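PDB 4OUA: proteolytically activated form of PPO4 Tyrosinase, which catalyses the copper-dependent o-hydroxylation of monophenols and the oxidation of the resulting o-diphenols to o-quinones, the first step of melanin synthesis. Local coordinates for residues V285-H288 against L289-Q293; I205-L208 against D209-D213; V94-Y97 against E98-L101. All coordinates share one frame; numbering follows the deposited sequence.

Interaction 1 (V285-H288 against L289-Q293)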
# COMPACT_ATOMS: atom_id res chain seq x y z
N VAL A 285 3.47 -1.89 -5.33
CA VAL A 285 3.06 -1.02 -6.43
C VAL A 285 3.98 0.19 -6.48
O VAL A 285 4.31 0.69 -7.56
CB VAL A 285 1.60 -0.56 -6.29
CG1 VAL A 285 1.30 0.56 -7.28
CG2 VAL A 285 0.66 -1.73 -6.47
N ASP A 286 4.40 0.65 -5.31
CA ASP A 286 5.30 1.79 -5.21
C ASP A 286 6.71 1.38 -5.63
O ASP A 286 7.46 2.19 -6.18
CB ASP A 286 5.32 2.34 -3.79
CG ASP A 286 6.09 3.64 -3.68
OD1 ASP A 286 5.48 4.71 -3.91
OD2 ASP A 286 7.29 3.60 -3.37
N ARG A 287 7.06 0.12 -5.39
CA ARG A 287 8.36 -0.40 -5.78
C ARG A 287 8.47 -0.46 -7.30
O ARG A 287 9.54 -0.25 -7.87
CB ARG A 287 8.61 -1.78 -5.18
CG ARG A 287 10.02 -2.30 -5.40
CD ARG A 287 10.23 -3.64 -4.72
NE ARG A 287 9.57 -4.73 -5.45
CZ ARG A 287 10.20 -5.58 -6.25
NH1 ARG A 287 11.51 -5.48 -6.42
NH2 ARG A 287 9.52 -6.53 -6.87
N HIS A 288 7.35 -0.77 -7.95
CA HIS A 288 7.28 -0.78 -9.40
C HIS A 288 7.58 0.60 -9.95
O HIS A 288 8.31 0.75 -10.93
CB HIS A 288 5.90 -1.26 -9.87
CG HIS A 288 5.66 -2.72 -9.65
ND1 HIS A 288 4.41 -3.29 -9.80
CD2 HIS A 288 6.49 -3.72 -9.28
CE1 HIS A 288 4.50 -4.59 -9.54
NE2 HIS A 288 5.75 -4.87 -9.23
N LEU A 289 7.02 1.62 -9.30
CA LEU A 289 7.25 3.00 -9.69
C LEU A 289 8.73 3.35 -9.56
O LEU A 289 9.28 4.04 -10.42
CB LEU A 289 6.40 3.94 -8.83
CG LEU A 289 6.46 5.42 -9.19
CD1 LEU A 289 6.05 5.63 -10.64
CD2 LEU A 289 5.57 6.23 -8.26
N SER A 290 9.36 2.88 -8.49
CA SER A 290 10.78 3.12 -8.27
C SER A 290 11.62 2.43 -9.35
O SER A 290 12.58 3.01 -9.86
CB SER A 290 11.21 2.63 -6.89
OG SER A 290 10.62 3.41 -5.86
N LEU A 291 11.25 1.19 -9.68
CA LEU A 291 11.95 0.43 -10.71
C LEU A 291 11.76 1.06 -12.08
O LEU A 291 12.71 1.17 -12.86
CB LEU A 291 11.47 -1.02 -10.72
CG LEU A 291 11.91 -1.91 -9.56
CD1 LEU A 291 11.38 -3.33 -9.75
CD2 LEU A 291 13.42 -1.92 -9.44
N TRP A 292 10.53 1.46 -12.37
CA TRP A 292 10.20 2.10 -13.64
C TRP A 292 10.97 3.41 -13.80
O TRP A 292 11.42 3.74 -14.90
CB TRP A 292 8.70 2.34 -13.73
CG TRP A 292 8.29 3.16 -14.92
CD1 TRP A 292 7.98 2.69 -16.16
CD2 TRP A 292 8.13 4.58 -14.97
NE1 TRP A 292 7.65 3.74 -16.99
CE2 TRP A 292 7.73 4.91 -16.28
CE3 TRP A 292 8.29 5.60 -14.03
CZ2 TRP A 292 7.49 6.22 -16.67
CZ3 TRP A 292 8.05 6.91 -14.43
CH2 TRP A 292 7.65 7.20 -15.74
N GLN A 293 11.13 4.14 -12.70
CA GLN A 293 11.89 5.38 -12.71
C GLN A 293 13.34 5.14 -13.13
O GLN A 293 13.96 5.98 -13.77
CB GLN A 293 11.87 6.05 -11.33
CG GLN A 293 10.52 6.63 -10.93
CD GLN A 293 10.53 7.19 -9.53
OE1 GLN A 293 9.67 6.86 -8.70
NE2 GLN A 293 11.50 8.05 -9.24

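Interaction 2 (I205-L208 against D209-D213)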
# COMPACT_ATOMS: atom_id res chain seq x y z
N ILE A 205 -5.79 -19.41 -2.45
CA ILE A 205 -4.46 -19.94 -2.71
C ILE A 205 -4.41 -20.62 -4.07
O ILE A 205 -3.41 -20.54 -4.78
CB ILE A 205 -4.02 -20.95 -1.62
CG1 ILE A 205 -4.23 -20.36 -0.22
CG2 ILE A 205 -2.57 -21.35 -1.83
CD1 ILE A 205 -3.34 -19.17 0.07
N GLY A 206 -5.51 -21.29 -4.43
CA GLY A 206 -5.61 -21.95 -5.72
C GLY A 206 -5.66 -20.96 -6.86
O GLY A 206 -5.05 -21.16 -7.91
N LYS A 207 -6.41 -19.87 -6.66
CA LYS A 207 -6.56 -18.84 -7.67
C LYS A 207 -5.23 -18.16 -7.97
O LYS A 207 -4.87 -17.95 -9.13
CB LYS A 207 -7.59 -17.80 -7.22
CG LYS A 207 -7.92 -16.75 -8.27
CD LYS A 207 -8.64 -15.56 -7.66
CE LYS A 207 -9.90 -15.98 -6.93
NZ LYS A 207 -10.61 -14.82 -6.33
N LEU A 208 -4.50 -17.80 -6.91
CA LEU A 208 -3.21 -17.14 -7.04
C LEU A 208 -2.20 -18.02 -7.77
O LEU A 208 -1.46 -17.54 -8.62
CB LEU A 208 -2.68 -16.74 -5.67
CG LEU A 208 -3.10 -15.37 -5.14
CD1 LEU A 208 -4.54 -15.05 -5.51
CD2 LEU A 208 -2.89 -15.29 -3.63
N ASP A 209 -2.18 -19.30 -7.41
CA ASP A 209 -1.24 -20.24 -8.00
C ASP A 209 -1.41 -20.32 -9.52
O ASP A 209 -0.43 -20.40 -10.26
CB ASP A 209 -1.41 -21.62 -7.37
CG ASP A 209 -0.24 -22.54 -7.65
OD1 ASP A 209 0.89 -22.03 -7.78
OD2 ASP A 209 -0.44 -23.77 -7.74
N LEU A 210 -2.66 -20.27 -9.97
CA LEU A 210 -2.97 -20.35 -11.40
C LEU A 210 -2.69 -19.03 -12.12
O LEU A 210 -2.24 -19.03 -13.27
CB LEU A 210 -4.43 -20.75 -11.61
CG LEU A 210 -4.80 -22.20 -11.29
CD1 LEU A 210 -6.27 -22.45 -11.57
CD2 LEU A 210 -3.92 -23.16 -12.09
N GLU A 211 -2.95 -17.92 -11.45
CA GLU A 211 -2.77 -16.60 -12.05
C GLU A 211 -1.32 -16.12 -11.97
O GLU A 211 -0.98 -15.06 -12.50
CB GLU A 211 -3.69 -15.58 -11.39
CG GLU A 211 -5.18 -15.82 -11.63
CD GLU A 211 -5.59 -15.58 -13.07
OE1 GLU A 211 -4.76 -15.09 -13.86
OE2 GLU A 211 -6.75 -15.89 -13.41
N ALA A 212 -0.47 -16.91 -11.32
CA ALA A 212 0.92 -16.54 -11.10
C ALA A 212 1.67 -16.24 -12.40
O ALA A 212 2.25 -15.16 -12.55
CB ALA A 212 1.64 -17.64 -10.33
N ASP A 213 1.65 -17.19 -13.33
CA ASP A 213 2.38 -17.05 -14.59
C ASP A 213 1.97 -15.80 -15.37
O ASP A 213 2.82 -15.04 -15.83
CB ASP A 213 2.17 -18.29 -15.46
CG ASP A 213 2.82 -19.53 -14.89
OD1 ASP A 213 2.17 -20.23 -14.09
OD2 ASP A 213 3.99 -19.80 -15.23

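Interaction 3 (V94-Y97 against E98-L101)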
# COMPACT_ATOMS: atom_id res chain seq x y z
N VAL A 94 1.02 5.44 1.27
CA VAL A 94 1.75 4.43 2.03
C VAL A 94 2.69 5.10 3.03
O VAL A 94 3.01 4.53 4.07
CB VAL A 94 2.56 3.50 1.10
CG1 VAL A 94 3.27 2.42 1.91
CG2 VAL A 94 1.65 2.87 0.06
N SER A 95 3.11 6.32 2.71
CA SER A 95 4.05 7.05 3.56
C SER A 95 3.44 7.44 4.90
O SER A 95 4.09 7.32 5.94
CB SER A 95 4.55 8.29 2.83
OG SER A 95 5.20 7.94 1.63
N ILE A 96 2.20 7.91 4.87
CA ILE A 96 1.52 8.28 6.10
C ILE A 96 1.23 7.04 6.93
O ILE A 96 1.34 7.05 8.16
CB ILE A 96 0.21 9.04 5.83
CG1 ILE A 96 -0.39 9.54 7.15
CG2 ILE A 96 -0.79 8.17 5.09
CD1 ILE A 96 0.54 10.44 7.94
N TYR A 97 0.87 5.95 6.25
CA TYR A 97 0.62 4.68 6.91
C TYR A 97 1.88 4.15 7.57
O TYR A 97 1.89 3.81 8.75
CB TYR A 97 0.08 3.65 5.92
CG TYR A 97 -0.30 2.34 6.55
CD1 TYR A 97 -1.55 2.16 7.14
CD2 TYR A 97 0.59 1.26 6.57
CE1 TYR A 97 -1.90 0.96 7.72
CE2 TYR A 97 0.24 0.06 7.14
CZ TYR A 97 -1.00 -0.09 7.72
OH TYR A 97 -1.35 -1.29 8.29
N GLU A 98 2.96 4.07 6.79
CA GLU A 98 4.26 3.64 7.28
C GLU A 98 4.72 4.52 8.44
O GLU A 98 5.31 4.03 9.40
CB GLU A 98 5.29 3.66 6.15
CG GLU A 98 6.67 3.19 6.55
CD GLU A 98 7.68 3.33 5.43
OE1 GLU A 98 7.74 4.41 4.81
OE2 GLU A 98 8.41 2.35 5.17
N GLN A 99 4.45 5.81 8.33
CA GLN A 99 4.78 6.77 9.38
C GLN A 99 4.04 6.45 10.68
O GLN A 99 4.66 6.21 11.72
CB GLN A 99 4.46 8.19 8.93
CG GLN A 99 4.58 9.24 10.02
CD GLN A 99 4.07 10.60 9.58
OE1 GLN A 99 4.15 10.95 8.40
NE2 GLN A 99 3.54 11.37 10.52
N ILE A 100 2.71 6.44 10.60
CA ILE A 100 1.87 6.15 11.75
C ILE A 100 2.16 4.76 12.31
O ILE A 100 2.16 4.56 13.53
CB ILE A 100 0.38 6.24 11.40
CG1 ILE A 100 0.01 7.69 11.05
CG2 ILE A 100 -0.48 5.74 12.55
CD1 ILE A 100 0.31 8.68 12.15
N LEU A 101 2.41 3.81 11.42
CA LEU A 101 2.66 2.43 11.82
C LEU A 101 3.97 2.30 12.60
O LEU A 101 4.08 1.48 13.51
CB LEU A 101 2.68 1.51 10.61
CG LEU A 101 2.71 0.01 10.91
CD1 LEU A 101 1.53 -0.38 11.79
CD2 LEU A 101 2.72 -0.79 9.63

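Interaction 1 (V285-H288 against L289-Q293)
Leu289 meets Val285 across one turn of helix 277-295, an alpha-helix of the di-copper tyrosinase domain. The bond from Leu289 N to Val285 O is weak, at 3.4 Å. Leu289 CB also rests 3.3 Å from Asp286 O. Its side chain packs on Pro87 and Arg91 of helix 86-109. Val285 packs on His250, and His250 and His282 both bind the same copper ion.

Ser290 is next, and it meets Asp286 O twice. Its backbone N gives a regular helical bond of 3.1 Å. Its hydroxyl lies beside its own backbone N (chi1 -67°), which turns OG back along the helix toward the same oxygen. That second bond, Ser290 OG to Asp286 O, is weak. The Asp286 carboxylate is held by other groups: OD1 forms a salt bridge with Arg91, and OD2 takes hydrogen bonds from Tyr349 and Tyr351.

Leu291 N bonds to Arg287 O at 2.9 Å. The two side chains run side by side and point the same way. Leu291 CD1 lies over one face of the Arg287 guanidinium, 4.0 Å from NH1. The Arg287 chain bends at chi3 (75°). Its charged end reaches Asp353 through NH1 and Asp132 through NH2, so two carboxylates fix the plane that the leucine methyl covers. Arg287 NE bonds to Asn284 OD1 just before the segment.

Trp292 closes the series. Its indole leads off to stack with Phe232 and Tyr296, and NE1 bonds to Asn226 O. His288 packs on Thr219, Met222 and Leu223 of helix 201-224 and on Leu246 of helix 246-258. What joins these two residues is the backbone: Trp292 N donates a hydrogen bond to His288 O (2.7 Å, N-H...O angle 161°), and Trp292 CB lies 3.2 Å from that oxygen.

Interaction 2 (I205-L208 against D209-D213)
Glu211 N bonds to Lys207 O at 3.0 Å, one of the i to i+4 backbone bonds that hold this part of helix 201-224 together. The helix is an alpha-helix of the tyrosinase central domain, and this stretch lies near the protein surface. Two more bonds of the same kind follow. Asp209 N reaches Ile205 O at 3.2 Å, and Leu210 N reaches Gly206 O at 3.3 Å. Leu210 N also makes a weak bond to Lys207 O. Lys207 O therefore takes one regular bond and one weak one.

The ammonium group of Lys207 has its partners outside the stretch. NZ bonds to the carbonyl oxygens of Phe256 and Arg259 and to Asn192 OD1. Three oxygens thus grip this nitrogen. The two carbonyls tie the helix to the end of helix 246-258 and the chain just beyond it. Asn192 adds a residue from before helix 201-224.

Side-chain packing between the two halves is thin. Lys207 and Glu211 come nearest at their CG atoms, 4.4 Å apart. This is a touch of methylenes one turn apart. The Glu211 chain bends at chi2 (-69°) and its carboxylate leads away. Its side chain touches Leu137 and Phe256. Leu208 shares Leu137 and Phe256 with it and also packs on Val138 and Pro139, and it is buried there.

The other faces are more open. Asp209 is exposed and its carboxylate leads away from the preceding turn. Its CB still sits 3.4 Å from Ile205 O. Leu210 is also exposed. It touches Gly206 through the backbone oxygen: Leu210 CG is 3.5 Å from Gly206 O.

Interaction 3 (V94-Y97 against E98-L101)
Tyr97 and Leu101 lie side by side on helix 86-109, pointing the same way, one turn apart. This is a buried i to i+4 contact in an alpha-helix of the di-copper tyrosinase fold. Tyr97 CB starts 3.0 Å from Glu98 N, the next backbone nitrogen. CG and CD2 pass the same nitrogen at a slant. CG stands opposite the backbone N (chi1 -176°), which carries the ring forward along the helix. At CE2 the ring meets Leu101 CD2 at 3.6 Å, again obliquely. The ring also stacks with Trp279 and packs on Leu35 of helix 25-39 and on Phe49 and Leu52 of helix 49-54. Leu101 faces Tyr31, Ala34 and Ile38 of helix 25-39.

Ile96 carries the contact on another side. Its CD1 touches the Gln99 amide, 3.7 Å from OE1, where the two chains cross obliquely. OE1 accepts hydrogen bonds from the backbone N of Val6 and Gly7, which holds the amide beside the methyl. CD1 also packs on Ile100 CG1 at 4.2 Å. Glu98 turns elsewhere: OE1 forms a salt bridge with Arg15, and OE2 accepts a bond from Gln128 N.

The backbone adds four i to i+4 bonds. Ile100 N to Ile96 O is nearly straight, with an N-H...O angle of 176° at 2.9 Å.

In the fold
From the N terminus, interaction 3 comes first, on helix 86-109. Interaction 2 follows on helix 201-224, and interaction 1 on helix 277-295. Each lies within one helix, so each closes only a helical turn. None nests in or crosses another. Interactions 1 and 3 are neighbours, about 5 Å apart at their nearest atoms. Gln293 OE1 accepts a bond from Arg91 of helix 86-109, and Val94 lies close to His282. Interaction 2 is more peripheral, about 30 Å from interaction 3 between centres. His288 packs on helix 201-224, which carries interaction 2. Helix 246-258, which carries His250 and His254, touches residues of interactions 1 and 2.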